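Local coordinates for protein autoinducer 2 sensor kinase/phosphatase luxQ (PDB 3C38) that senses the autoinducer AI-2 through LuxP and switches between kinase and phosphatase activity in a quorum-sensing phosphorelay, seen here as its periplasmic domain, at residues A[27-32]-A[232-237]; A[31-36]-A[169-174]; A[201-206]-A[216-221]. One frame throughout, in Å; residues are numbered along the deposited sequence.

All three contacts belong to the part of the LuxQ periplasmic domain built on the four-stranded antiparallel sheet that includes strands 216-225 and 228-239. Interactions 1 and 2 both start from helix 22-47, share Ser31 and Leu32, and have centres about 8 Å apart. They touch where Ile29 CG2 meets Ile171 CG2 at 4.0 Å. Interaction 3 has its centre about 12 Å from that of interaction 1. Their strands are neighbours in the sheet and are probably hydrogen-bonded, with Ser236 O and Gly219 N 2.7 Å apart. Interactions 2 and 3 do not touch, and their nearest atoms are about 8 Å apart. The kinase and response-regulator domains are not part of this chain.

Interaction 1: residues A[27-32]-A[232-237]; sequences SLIQSL and LCVYSI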
ATOM      1  N   SER A  27     -12.297   7.992  12.652  1.00 46.53           N
ATOM      2  CA  SER A  27     -11.945   9.172  11.876  1.00 45.06           C
ATOM      3  C   SER A  27     -10.433   9.337  11.866  1.00 42.35           C
ATOM      4  O   SER A  27      -9.829   9.601  10.822  1.00 41.35           O
ATOM      5  CB  SER A  27     -12.606  10.416  12.488  1.00 47.28           C
ATOM      6  OG  SER A  27     -12.157  11.601  11.851  1.00 50.85           O
ATOM      7  N   LEU A  28      -9.834   9.182  13.041  1.00 37.78           N
ATOM      8  CA  LEU A  28      -8.399   9.303  13.192  1.00 35.92           C
ATOM      9  C   LEU A  28      -7.672   8.193  12.425  1.00 34.47           C
ATOM     10  O   LEU A  28      -6.695   8.449  11.715  1.00 34.02           O
ATOM     11  CB  LEU A  28      -8.037   9.253  14.680  1.00 37.91           C
ATOM     12  CG  LEU A  28      -6.564   9.084  15.076  1.00 38.93           C
ATOM     13  CD1 LEU A  28      -5.691  10.178  14.443  1.00 39.52           C
ATOM     14  CD2 LEU A  28      -6.466   9.128  16.602  1.00 39.23           C
ATOM     15  N   ILE A  29      -8.156   6.963  12.562  1.00 33.47           N
ATOM     16  CA  ILE A  29      -7.540   5.831  11.879  1.00 32.44           C
ATOM     17  C   ILE A  29      -7.481   6.079  10.376  1.00 32.67           C
ATOM     18  O   ILE A  29      -6.449   5.840   9.724  1.00 29.49           O
ATOM     19  CB  ILE A  29      -8.301   4.527  12.197  1.00 30.36           C
ATOM     20  CG1 ILE A  29      -8.021   4.143  13.659  1.00 30.29           C
ATOM     21  CG2 ILE A  29      -7.882   3.418  11.244  1.00 27.65           C
ATOM     22  CD1 ILE A  29      -8.904   3.050  14.221  1.00 27.30           C
ATOM     23  N   GLN A  30      -8.589   6.587   9.843  1.00 33.82           N
ATOM     24  CA  GLN A  30      -8.699   6.897   8.424  1.00 34.52           C
ATOM     25  C   GLN A  30      -7.686   7.962   8.013  1.00 35.14           C
ATOM     26  O   GLN A  30      -7.083   7.866   6.940  1.00 34.69           O
ATOM     27  CB  GLN A  30     -10.112   7.395   8.099  1.00 36.06           C
ATOM     28  CG  GLN A  30     -10.316   7.812   6.648  1.00 33.03           C
ATOM     29  CD  GLN A  30     -10.217   6.651   5.686  1.00 33.57           C
ATOM     30  OE1 GLN A  30     -10.931   5.661   5.819  1.00 34.00           O
ATOM     31  NE2 GLN A  30      -9.331   6.766   4.707  1.00 32.98           N
ATOM     32  N   SER A  31      -7.500   8.969   8.862  1.00 33.99           N
ATOM     33  CA  SER A  31      -6.564  10.046   8.543  1.00 36.63           C
ATOM     34  C   SER A  31      -5.135   9.536   8.580  1.00 34.31           C
ATOM     35  O   SER A  31      -4.306   9.919   7.749  1.00 34.02           O
ATOM     36  CB  SER A  31      -6.722  11.231   9.510  1.00 36.39           C
ATOM     37  OG  SER A  31      -6.218  10.929  10.798  1.00 41.50           O
ATOM     38  N   LEU A  32      -4.845   8.675   9.550  1.00 34.01           N
ATOM     39  CA  LEU A  32      -3.518   8.108   9.648  1.00 31.34           C
ATOM     40  C   LEU A  32      -3.269   7.291   8.380  1.00 29.71           C
ATOM     41  O   LEU A  32      -2.188   7.359   7.796  1.00 30.39           O
ATOM     42  CB  LEU A  32      -3.404   7.269  10.918  1.00 32.94           C
ATOM     43  CG  LEU A  32      -3.249   8.169  12.159  1.00 36.59           C
ATOM     44  CD1 LEU A  32      -3.396   7.350  13.437  1.00 35.66           C
ATOM     45  CD2 LEU A  32      -1.864   8.850  12.124  1.00 36.82           C
ATOM     46  N   LEU A 232     -11.549  -3.168   3.323  1.00 32.71           N
ATOM     47  CA  LEU A 232     -10.456  -3.220   4.291  1.00 30.18           C
ATOM     48  C   LEU A 232     -11.007  -2.755   5.636  1.00 29.29           C
ATOM     49  O   LEU A 232     -11.403  -1.599   5.776  1.00 29.89           O
ATOM     50  CB  LEU A 232      -9.323  -2.292   3.868  1.00 26.70           C
ATOM     51  CG  LEU A 232      -8.665  -2.563   2.514  1.00 29.99           C
ATOM     52  CD1 LEU A 232      -7.681  -1.423   2.202  1.00 25.71           C
ATOM     53  CD2 LEU A 232      -7.959  -3.925   2.521  1.00 23.68           C
ATOM     54  N   CYS A 233     -11.033  -3.657   6.616  1.00 29.90           N
ATOM     55  CA  CYS A 233     -11.552  -3.335   7.940  1.00 28.22           C
ATOM     56  C   CYS A 233     -10.497  -3.337   9.045  1.00 26.76           C
ATOM     57  O   CYS A 233      -9.791  -4.317   9.267  1.00 26.36           O
ATOM     58  CB  CYS A 233     -12.667  -4.311   8.319  1.00 30.85           C
ATOM     59  SG  CYS A 233     -13.397  -4.016   9.962  1.00 37.23           S
ATOM     60  N   VAL A 234     -10.400  -2.221   9.744  1.00 27.28           N
ATOM     61  CA  VAL A 234      -9.455  -2.119  10.829  1.00 27.83           C
ATOM     62  C   VAL A 234     -10.171  -2.311  12.161  1.00 28.95           C
ATOM     63  O   VAL A 234     -11.042  -1.518  12.531  1.00 28.19           O
ATOM     64  CB  VAL A 234      -8.753  -0.760  10.840  1.00 28.81           C
ATOM     65  CG1 VAL A 234      -7.858  -0.661  12.080  1.00 26.63           C
ATOM     66  CG2 VAL A 234      -7.920  -0.589   9.553  1.00 30.07           C
ATOM     67  N   TYR A 235      -9.812  -3.377  12.869  1.00 30.25           N
ATOM     68  CA  TYR A 235     -10.396  -3.649  14.174  1.00 31.56           C
ATOM     69  C   TYR A 235      -9.494  -2.992  15.206  1.00 31.22           C
ATOM     70  O   TYR A 235      -8.273  -3.223  15.213  1.00 30.08           O
ATOM     71  CB  TYR A 235     -10.473  -5.152  14.437  1.00 32.14           C
ATOM     72  CG  TYR A 235     -11.391  -5.896  13.497  1.00 34.69           C
ATOM     73  CD1 TYR A 235     -10.916  -6.425  12.303  1.00 35.64           C
ATOM     74  CD2 TYR A 235     -12.746  -6.064  13.801  1.00 35.72           C
ATOM     75  CE1 TYR A 235     -11.762  -7.105  11.433  1.00 38.72           C
ATOM     76  CE2 TYR A 235     -13.598  -6.736  12.943  1.00 37.39           C
ATOM     77  CZ  TYR A 235     -13.102  -7.255  11.760  1.00 39.53           C
ATOM     78  OH  TYR A 235     -13.946  -7.908  10.894  1.00 41.11           O
ATOM     79  N   SER A 236     -10.087  -2.157  16.053  1.00 30.75           N
ATOM     80  CA  SER A 236      -9.332  -1.464  17.089  1.00 34.39           C
ATOM     81  C   SER A 236      -9.820  -1.986  18.435  1.00 36.64           C
ATOM     82  O   SER A 236     -11.027  -2.063  18.685  1.00 37.84           O
ATOM     83  CB  SER A 236      -9.525   0.059  16.990  1.00 32.94           C
ATOM     84  OG  SER A 236     -10.877   0.428  17.200  1.00 35.98           O
ATOM     85  N   ILE A 237      -8.879  -2.352  19.296  1.00 36.80           N
ATOM     86  CA  ILE A 237      -9.236  -2.908  20.583  1.00 41.93           C
ATOM     87  C   ILE A 237      -8.860  -2.011  21.737  1.00 42.89           C
ATOM     88  O   ILE A 237      -7.732  -1.532  21.822  1.00 42.03           O
ATOM     89  CB  ILE A 237      -8.565  -4.274  20.780  1.00 42.52           C
ATOM     90  CG1 ILE A 237      -8.518  -5.010  19.440  1.00 44.29           C
ATOM     91  CG2 ILE A 237      -9.356  -5.109  21.782  1.00 44.94           C
ATOM     92  CD1 ILE A 237      -7.714  -6.266  19.469  1.00 46.13           C
TER
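Ile29 of helix 22-47 meets Val234 and Ser236 of strand 228-239. This is helix-on-sheet packing in the periplasmic Cache-family domain of LuxQ. The long N-terminal helix lies against the four-stranded antiparallel sheet. The two branches of Ile29 divide the work. CG2 of Ile29 lies 4.2 Å from Val234 CG1, while CD1 of Ile29 reaches further along the strand to Ser236 CB at 4.1 Å. The isoleucine torsions explain this split. CG2 is anti to the backbone N, and CG1 carries CD1 outward in an extended chain (chi2 168°). Val234 and Ser236 are two residues apart in the strand, so both put their side chains on the helix side. Tyr235 between them points away, and its side chain touches Val204 of helix 201-205. No hydrogen bond crosses the contact.

The strand is held in the middle of the sheet. Val234 bonds through its backbone to Thr221, and Tyr235 bonds to Val181. Next to Ile29, Gln30 OE1 takes a bond from Glu224 N, which ties the helix to the sheet edge strand. Within the helix, Leu28 O accepts two donors: Leu32 N, and Ser31 OG at 2.7 Å.

Interaction 2: residues A[31-36]-A[169-174]; sequences SLFDFR and ENIRSG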
ATOM      1  N   SER A  31      -7.500   8.969   8.862  1.00 33.99           N
ATOM      2  CA  SER A  31      -6.564  10.046   8.543  1.00 36.63           C
ATOM      3  C   SER A  31      -5.135   9.536   8.580  1.00 34.31           C
ATOM      4  O   SER A  31      -4.306   9.919   7.749  1.00 34.02           O
ATOM      5  CB  SER A  31      -6.722  11.231   9.510  1.00 36.39           C
ATOM      6  OG  SER A  31      -6.218  10.929  10.798  1.00 41.50           O
ATOM      7  N   LEU A  32      -4.845   8.675   9.550  1.00 34.01           N
ATOM      8  CA  LEU A  32      -3.518   8.108   9.648  1.00 31.34           C
ATOM      9  C   LEU A  32      -3.269   7.291   8.380  1.00 29.71           C
ATOM     10  O   LEU A  32      -2.188   7.359   7.796  1.00 30.39           O
ATOM     11  CB  LEU A  32      -3.404   7.269  10.918  1.00 32.94           C
ATOM     12  CG  LEU A  32      -3.249   8.169  12.159  1.00 36.59           C
ATOM     13  CD1 LEU A  32      -3.396   7.350  13.437  1.00 35.66           C
ATOM     14  CD2 LEU A  32      -1.864   8.850  12.124  1.00 36.82           C
ATOM     15  N   PHE A  33      -4.284   6.559   7.931  1.00 30.40           N
ATOM     16  CA  PHE A  33      -4.182   5.768   6.700  1.00 28.82           C
ATOM     17  C   PHE A  33      -3.946   6.726   5.521  1.00 29.14           C
ATOM     18  O   PHE A  33      -3.005   6.555   4.743  1.00 29.06           O
ATOM     19  CB  PHE A  33      -5.472   4.979   6.488  1.00 28.88           C
ATOM     20  CG  PHE A  33      -5.487   4.133   5.243  1.00 28.16           C
ATOM     21  CD1 PHE A  33      -6.414   4.387   4.230  1.00 27.94           C
ATOM     22  CD2 PHE A  33      -4.604   3.064   5.092  1.00 24.03           C
ATOM     23  CE1 PHE A  33      -6.463   3.571   3.072  1.00 26.39           C
ATOM     24  CE2 PHE A  33      -4.645   2.255   3.953  1.00 23.25           C
ATOM     25  CZ  PHE A  33      -5.581   2.512   2.943  1.00 23.68           C
ATOM     26  N   ASP A  34      -4.796   7.740   5.397  1.00 30.93           N
ATOM     27  CA  ASP A  34      -4.657   8.732   4.325  1.00 31.88           C
ATOM     28  C   ASP A  34      -3.256   9.328   4.334  1.00 31.16           C
ATOM     29  O   ASP A  34      -2.635   9.505   3.284  1.00 31.55           O
ATOM     30  CB  ASP A  34      -5.651   9.885   4.504  1.00 32.67           C
ATOM     31  CG  ASP A  34      -7.082   9.447   4.384  1.00 31.57           C
ATOM     32  OD1 ASP A  34      -7.322   8.387   3.767  1.00 32.02           O
ATOM     33  OD2 ASP A  34      -7.967  10.177   4.892  1.00 34.49           O
ATOM     34  N   PHE A  35      -2.764   9.638   5.527  1.00 30.77           N
ATOM     35  CA  PHE A  35      -1.440  10.224   5.659  1.00 31.08           C
ATOM     36  C   PHE A  35      -0.350   9.395   4.968  1.00 31.66           C
ATOM     37  O   PHE A  35       0.489   9.947   4.244  1.00 33.70           O
ATOM     38  CB  PHE A  35      -1.089  10.434   7.139  1.00 29.13           C
ATOM     39  CG  PHE A  35       0.195  11.186   7.345  1.00 28.40           C
ATOM     40  CD1 PHE A  35       0.256  12.560   7.113  1.00 29.24           C
ATOM     41  CD2 PHE A  35       1.363  10.512   7.697  1.00 30.28           C
ATOM     42  CE1 PHE A  35       1.471  13.258   7.222  1.00 28.72           C
ATOM     43  CE2 PHE A  35       2.582  11.191   7.809  1.00 29.66           C
ATOM     44  CZ  PHE A  35       2.636  12.571   7.568  1.00 30.16           C
ATOM     45  N   ARG A  36      -0.352   8.080   5.178  1.00 31.04           N
ATOM     46  CA  ARG A  36       0.661   7.237   4.545  1.00 31.96           C
ATOM     47  C   ARG A  36       0.524   7.245   3.012  1.00 30.54           C
ATOM     48  O   ARG A  36       1.520   7.323   2.290  1.00 30.09           O
ATOM     49  CB  ARG A  36       0.572   5.797   5.064  1.00 34.10           C
ATOM     50  CG  ARG A  36       1.642   4.895   4.485  1.00 40.04           C
ATOM     51  CD  ARG A  36       3.031   5.267   5.035  1.00 47.37           C
ATOM     52  NE  ARG A  36       4.145   4.864   4.165  1.00 52.89           N
ATOM     53  CZ  ARG A  36       4.366   3.628   3.717  1.00 55.25           C
ATOM     54  NH1 ARG A  36       3.552   2.626   4.042  1.00 56.42           N
ATOM     55  NH2 ARG A  36       5.412   3.392   2.934  1.00 57.35           N
ATOM     56  N   GLU A 169       1.260  -0.798  12.516  1.00 25.83           N
ATOM     57  CA  GLU A 169       1.836  -0.344  13.776  1.00 27.69           C
ATOM     58  C   GLU A 169       1.905   1.181  13.792  1.00 28.53           C
ATOM     59  O   GLU A 169       1.666   1.823  14.815  1.00 28.98           O
ATOM     60  CB  GLU A 169       3.237  -0.947  13.954  1.00 27.47           C
ATOM     61  CG  GLU A 169       4.072  -0.281  15.041  1.00 29.65           C
ATOM     62  CD  GLU A 169       3.472  -0.449  16.425  1.00 32.45           C
ATOM     63  OE1 GLU A 169       3.923   0.270  17.344  1.00 32.74           O
ATOM     64  OE2 GLU A 169       2.558  -1.296  16.591  1.00 30.08           O
ATOM     65  N   ASN A 170       2.232   1.755  12.645  1.00 30.07           N
ATOM     66  CA  ASN A 170       2.313   3.200  12.511  1.00 29.69           C
ATOM     67  C   ASN A 170       0.933   3.824  12.766  1.00 28.95           C
ATOM     68  O   ASN A 170       0.826   4.918  13.329  1.00 28.32           O
ATOM     69  CB  ASN A 170       2.812   3.531  11.113  1.00 35.90           C
ATOM     70  CG  ASN A 170       2.633   4.980  10.766  1.00 42.68           C
ATOM     71  OD1 ASN A 170       3.415   5.839  11.199  1.00 47.75           O
ATOM     72  ND2 ASN A 170       1.590   5.275   9.987  1.00 43.40           N
ATOM     73  N   ILE A 171      -0.131   3.124  12.368  1.00 26.66           N
ATOM     74  CA  ILE A 171      -1.484   3.622  12.595  1.00 23.25           C
ATOM     75  C   ILE A 171      -1.873   3.401  14.062  1.00 27.28           C
ATOM     76  O   ILE A 171      -2.540   4.242  14.676  1.00 25.94           O
ATOM     77  CB  ILE A 171      -2.506   2.906  11.692  1.00 23.64           C
ATOM     78  CG1 ILE A 171      -2.247   3.260  10.230  1.00 20.20           C
ATOM     79  CG2 ILE A 171      -3.937   3.299  12.081  1.00 20.02           C
ATOM     80  CD1 ILE A 171      -3.202   2.571   9.278  1.00 26.48           C
ATOM     81  N   ARG A 172      -1.437   2.274  14.623  1.00 26.19           N
ATOM     82  CA  ARG A 172      -1.733   1.946  16.008  1.00 27.99           C
ATOM     83  C   ARG A 172      -1.129   3.005  16.919  1.00 29.90           C
ATOM     84  O   ARG A 172      -1.814   3.552  17.784  1.00 28.01           O
ATOM     85  CB  ARG A 172      -1.149   0.583  16.398  1.00 28.32           C
ATOM     86  CG  ARG A 172      -1.486   0.168  17.841  1.00 30.91           C
ATOM     87  CD  ARG A 172      -0.488  -0.834  18.428  1.00 30.20           C
ATOM     88  NE  ARG A 172       0.846  -0.248  18.605  1.00 32.99           N
ATOM     89  CZ  ARG A 172       1.115   0.802  19.387  1.00 35.74           C
ATOM     90  NH1 ARG A 172       0.149   1.400  20.084  1.00 34.56           N
ATOM     91  NH2 ARG A 172       2.356   1.270  19.465  1.00 34.26           N
ATOM     92  N   SER A 173       0.156   3.293  16.725  1.00 29.11           N
ATOM     93  CA  SER A 173       0.806   4.276  17.573  1.00 31.17           C
ATOM     94  C   SER A 173       0.215   5.664  17.337  1.00 31.24           C
ATOM     95  O   SER A 173      -0.127   6.366  18.294  1.00 31.41           O
ATOM     96  CB  SER A 173       2.318   4.287  17.336  1.00 30.57           C
ATOM     97  OG  SER A 173       2.639   4.762  16.043  1.00 35.52           O
ATOM     98  N   GLY A 174       0.081   6.040  16.069  1.00 29.50           N
ATOM     99  CA  GLY A 174      -0.474   7.334  15.725  1.00 29.00           C
ATOM    100  C   GLY A 174      -1.850   7.575  16.318  1.00 32.49           C
ATOM    101  O   GLY A 174      -2.252   8.726  16.514  1.00 32.15           O
TER
HETATM  102  O   HOH W   1       0.164   6.925   8.880  1.00 41.63           O
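Leu32 of helix 22-47 packs on Ile171 and Gly174 of helix 165-174. This is helix-helix packing in the LuxQ periplasmic domain, between its long N-terminal helix and a shorter one. The two short helical segments run at 134° to each other, with axes 9.6 Å apart at closest approach. Leu32 gives up more surface to the contact than any other residue here. Its CB sits 4.2 Å from Ile171 CG2. The CD1 branch of Leu32 goes on to the helix backbone, 3.3 Å from Gly174 C and 3.5 Å from Ile171 O. These are tight approaches. Ile171 O also takes a hydrogen bond from Ser175 OG. Gly174 has no side chain, and this leaves room for the other branch of Leu32, CD2, which lies 4.1 Å from Gly174 CA.

Ile171 works from two ends. CG2 is anti to the backbone N and meets Leu32. CG1 stands beside the backbone N (chi1 -66°) and carries Ile171 CD1 to within 4.3 Å of Phe33 CB. CD1 lies at the edge of the Phe33 ring, near its plane. The ring itself leads away to Leu223 and Val225 of strand 216-225. Ile171 also touches Leu180 of strand 179-184.

A water donates to Leu32 O, but its very short link to Asn170 ND2 is doubtful. The side chains meet through carbon atoms and no direct hydrogen bond crosses, so the fit rests on shape, with Leu32 CD1 against the backbone at Ile171 O and Gly174 C.

Interaction 3: residues A[201-206]-A[216-221]; sequences LDYVVH and FIVGQT
Tyr203 and Val204 of helix 201-205 lie over Phe216 and Val218 of strand 216-225. The helix is a single short turn in the LuxQ periplasmic domain. It packs on the face of the four-stranded antiparallel sheet that Tyr235 points to, away from helix 22-47. Its axis passes the strand at 10.1 Å and crosses it at -56°.

The Tyr203 side chain leaves the helix with CG anti to the backbone N (chi1 159°) and extends toward the strand. Tyr203 OH ends 3.2 Å from Phe216 O, which lies at the ring edge near the ring plane. The same Tyr203 OH is 4.1 Å from Val218 CG2. A water accepts a bond from Phe216 N at 2.7 Å and lies 3.3 Å from Tyr203 OH. The Tyr203 and Val218 side chains run alongside, pointing opposite ways.

Val204 and Val218 lie roughly perpendicular. In both valines CG1 is anti to the backbone N, and Val204 CG1 meets Val218 CG1 at 4.2 Å. The CG2 groups therefore stand beside the backbone N, and that of Val218 serves Tyr203. Val204 also packs on Val181 and Ile237 in the sheet. Phe216 stacks edge-to-face with Tyr199.

Just after the helix, His206 turns its ring back. His206 ND1 donates to Asp202 O at 2.8 Å, with an N-H...acceptor angle of 157°. His206 N reaches the same oxygen from the opposite face of its carbonyl plane.

The contact thus combines a valine pair on its buried side with a tyrosine hydroxyl and a water beside the strand backbone at Phe216. The water gives the Phe216 N-H a partner at this partly exposed end.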
ATOM      1  N   LEU A 201      -6.448 -13.209  18.388  1.00 35.83           N
ATOM      2  CA  LEU A 201      -6.693 -12.593  17.084  1.00 36.73           C
ATOM      3  C   LEU A 201      -8.058 -13.042  16.587  1.00 38.21           C
ATOM      4  O   LEU A 201      -8.855 -12.241  16.080  1.00 35.55           O
ATOM      5  CB  LEU A 201      -5.620 -13.023  16.081  1.00 35.41           C
ATOM      6  CG  LEU A 201      -5.846 -12.583  14.632  1.00 35.27           C
ATOM      7  CD1 LEU A 201      -5.996 -11.077  14.569  1.00 32.71           C
ATOM      8  CD2 LEU A 201      -4.681 -13.040  13.778  1.00 33.65           C
ATOM      9  N   ASP A 202      -8.307 -14.338  16.750  1.00 39.07           N
ATOM     10  CA  ASP A 202      -9.555 -14.973  16.353  1.00 42.00           C
ATOM     11  C   ASP A 202     -10.767 -14.269  16.966  1.00 42.85           C
ATOM     12  O   ASP A 202     -11.763 -14.014  16.286  1.00 42.63           O
ATOM     13  CB  ASP A 202      -9.514 -16.436  16.789  1.00 46.71           C
ATOM     14  CG  ASP A 202     -10.666 -17.245  16.241  1.00 51.47           C
ATOM     15  OD1 ASP A 202     -11.836 -16.917  16.548  1.00 53.66           O
ATOM     16  OD2 ASP A 202     -10.392 -18.218  15.504  1.00 53.36           O
ATOM     17  N   TYR A 203     -10.679 -13.955  18.258  1.00 43.44           N
ATOM     18  CA  TYR A 203     -11.758 -13.264  18.962  1.00 43.18           C
ATOM     19  C   TYR A 203     -11.970 -11.868  18.376  1.00 44.18           C
ATOM     20  O   TYR A 203     -13.091 -11.466  18.076  1.00 44.70           O
ATOM     21  CB  TYR A 203     -11.419 -13.132  20.448  1.00 40.98           C
ATOM     22  CG  TYR A 203     -12.184 -12.023  21.140  1.00 41.91           C
ATOM     23  CD1 TYR A 203     -13.563 -12.128  21.377  1.00 40.06           C
ATOM     24  CD2 TYR A 203     -11.540 -10.841  21.516  1.00 42.12           C
ATOM     25  CE1 TYR A 203     -14.269 -11.078  21.970  1.00 40.85           C
ATOM     26  CE2 TYR A 203     -12.242  -9.783  22.109  1.00 39.65           C
ATOM     27  CZ  TYR A 203     -13.599  -9.907  22.330  1.00 40.73           C
ATOM     28  OH  TYR A 203     -14.289  -8.855  22.893  1.00 39.80           O
ATOM     29  N   VAL A 204     -10.876 -11.128  18.248  1.00 43.64           N
ATOM     30  CA  VAL A 204     -10.910  -9.792  17.688  1.00 42.91           C
ATOM     31  C   VAL A 204     -11.553  -9.780  16.293  1.00 44.57           C
ATOM     32  O   VAL A 204     -12.406  -8.933  16.034  1.00 43.09           O
ATOM     33  CB  VAL A 204      -9.496  -9.210  17.581  1.00 41.68           C
ATOM     34  CG1 VAL A 204      -9.557  -7.805  17.021  1.00 41.57           C
ATOM     35  CG2 VAL A 204      -8.817  -9.230  18.947  1.00 41.45           C
ATOM     36  N   VAL A 205     -11.179 -10.696  15.392  1.00 45.55           N
ATOM     37  CA  VAL A 205     -11.807 -10.637  14.066  1.00 49.16           C
ATOM     38  C   VAL A 205     -13.256 -11.058  14.033  1.00 51.83           C
ATOM     39  O   VAL A 205     -14.029 -10.482  13.273  1.00 53.15           O
ATOM     40  CB  VAL A 205     -11.100 -11.443  12.909  1.00 47.31           C
ATOM     41  CG1 VAL A 205      -9.793 -10.790  12.538  1.00 47.94           C
ATOM     42  CG2 VAL A 205     -10.940 -12.895  13.259  1.00 45.95           C
ATOM     43  N   HIS A 206     -13.655 -12.047  14.821  1.00 51.88           N
ATOM     44  CA  HIS A 206     -15.058 -12.415  14.756  1.00 51.52           C
ATOM     45  C   HIS A 206     -15.868 -11.696  15.810  1.00 51.81           C
ATOM     46  O   HIS A 206     -16.980 -12.102  16.112  1.00 50.91           O
ATOM     47  CB  HIS A 206     -15.253 -13.913  14.912  1.00 51.19           C
ATOM     48  CG  HIS A 206     -14.494 -14.732  13.920  1.00 52.86           C
ATOM     49  ND1 HIS A 206     -13.226 -15.211  14.166  1.00 55.27           N
ATOM     50  CD2 HIS A 206     -14.836 -15.188  12.692  1.00 54.83           C
ATOM     51  CE1 HIS A 206     -12.821 -15.933  13.138  1.00 55.49           C
ATOM     52  NE2 HIS A 206     -13.777 -15.936  12.229  1.00 56.14           N
ATOM     53  N   PHE A 216     -13.145  -5.983  26.606  1.00 44.54           N
ATOM     54  CA  PHE A 216     -12.350  -5.439  25.520  1.00 46.99           C
ATOM     55  C   PHE A 216     -13.200  -4.966  24.360  1.00 47.53           C
ATOM     56  O   PHE A 216     -13.587  -5.757  23.496  1.00 48.64           O
ATOM     57  CB  PHE A 216     -11.350  -6.479  25.042  1.00 46.21           C
ATOM     58  CG  PHE A 216     -10.569  -7.089  26.152  1.00 48.86           C
ATOM     59  CD1 PHE A 216     -10.897  -8.349  26.636  1.00 48.66           C
ATOM     60  CD2 PHE A 216      -9.520  -6.393  26.742  1.00 49.08           C
ATOM     61  CE1 PHE A 216     -10.200  -8.902  27.693  1.00 48.76           C
ATOM     62  CE2 PHE A 216      -8.812  -6.944  27.809  1.00 49.38           C
ATOM     63  CZ  PHE A 216      -9.151  -8.200  28.280  1.00 49.24           C
ATOM     64  N   ILE A 217     -13.482  -3.669  24.354  1.00 46.46           N
ATOM     65  CA  ILE A 217     -14.288  -3.041  23.318  1.00 44.65           C
ATOM     66  C   ILE A 217     -13.556  -3.075  21.976  1.00 43.72           C
ATOM     67  O   ILE A 217     -12.407  -2.645  21.878  1.00 43.29           O
ATOM     68  CB  ILE A 217     -14.591  -1.585  23.705  1.00 45.15           C
ATOM     69  CG1 ILE A 217     -15.176  -1.548  25.124  1.00 46.00           C
ATOM     70  CG2 ILE A 217     -15.561  -0.970  22.710  1.00 45.77           C
ATOM     71  CD1 ILE A 217     -15.560  -0.160  25.618  1.00 46.11           C
ATOM     72  N   VAL A 218     -14.212  -3.605  20.946  1.00 43.00           N
ATOM     73  CA  VAL A 218     -13.591  -3.677  19.626  1.00 43.47           C
ATOM     74  C   VAL A 218     -14.302  -2.815  18.588  1.00 43.96           C
ATOM     75  O   VAL A 218     -15.432  -3.099  18.182  1.00 42.02           O
ATOM     76  CB  VAL A 218     -13.547  -5.120  19.063  1.00 42.94           C
ATOM     77  CG1 VAL A 218     -12.676  -5.144  17.815  1.00 41.01           C
ATOM     78  CG2 VAL A 218     -13.012  -6.090  20.109  1.00 42.08           C
ATOM     79  N   GLY A 219     -13.625  -1.759  18.158  1.00 43.78           N
ATOM     80  CA  GLY A 219     -14.198  -0.893  17.150  1.00 41.68           C
ATOM     81  C   GLY A 219     -13.885  -1.428  15.764  1.00 40.17           C
ATOM     82  O   GLY A 219     -12.948  -2.210  15.592  1.00 40.70           O
ATOM     83  N   GLN A 220     -14.687  -1.026  14.781  1.00 38.67           N
ATOM     84  CA  GLN A 220     -14.489  -1.435  13.397  1.00 38.12           C
ATOM     85  C   GLN A 220     -14.432  -0.201  12.515  1.00 37.54           C
ATOM     86  O   GLN A 220     -15.224   0.726  12.683  1.00 36.29           O
ATOM     87  CB  GLN A 220     -15.629  -2.335  12.921  1.00 39.78           C
ATOM     88  CG  GLN A 220     -15.464  -3.785  13.284  1.00 43.44           C
ATOM     89  CD  GLN A 220     -16.595  -4.653  12.763  1.00 46.43           C
ATOM     90  OE1 GLN A 220     -16.838  -4.725  11.554  1.00 47.64           O
ATOM     91  NE2 GLN A 220     -17.291  -5.324  13.675  1.00 46.96           N
ATOM     92  N   THR A 221     -13.485  -0.183  11.584  1.00 35.90           N
ATOM     93  CA  THR A 221     -13.343   0.944  10.674  1.00 34.59           C
ATOM     94  C   THR A 221     -13.038   0.467   9.269  1.00 33.96           C
ATOM     95  O   THR A 221     -11.976  -0.108   9.021  1.00 32.56           O
ATOM     96  CB  THR A 221     -12.203   1.898  11.088  1.00 34.62           C
ATOM     97  OG1 THR A 221     -12.491   2.474  12.365  1.00 34.43           O
ATOM     98  CG2 THR A 221     -12.062   3.024  10.065  1.00 34.98           C
TER
HETATM   99  O   HOH W   2     -14.530  -8.182  26.081  1.00 72.57           O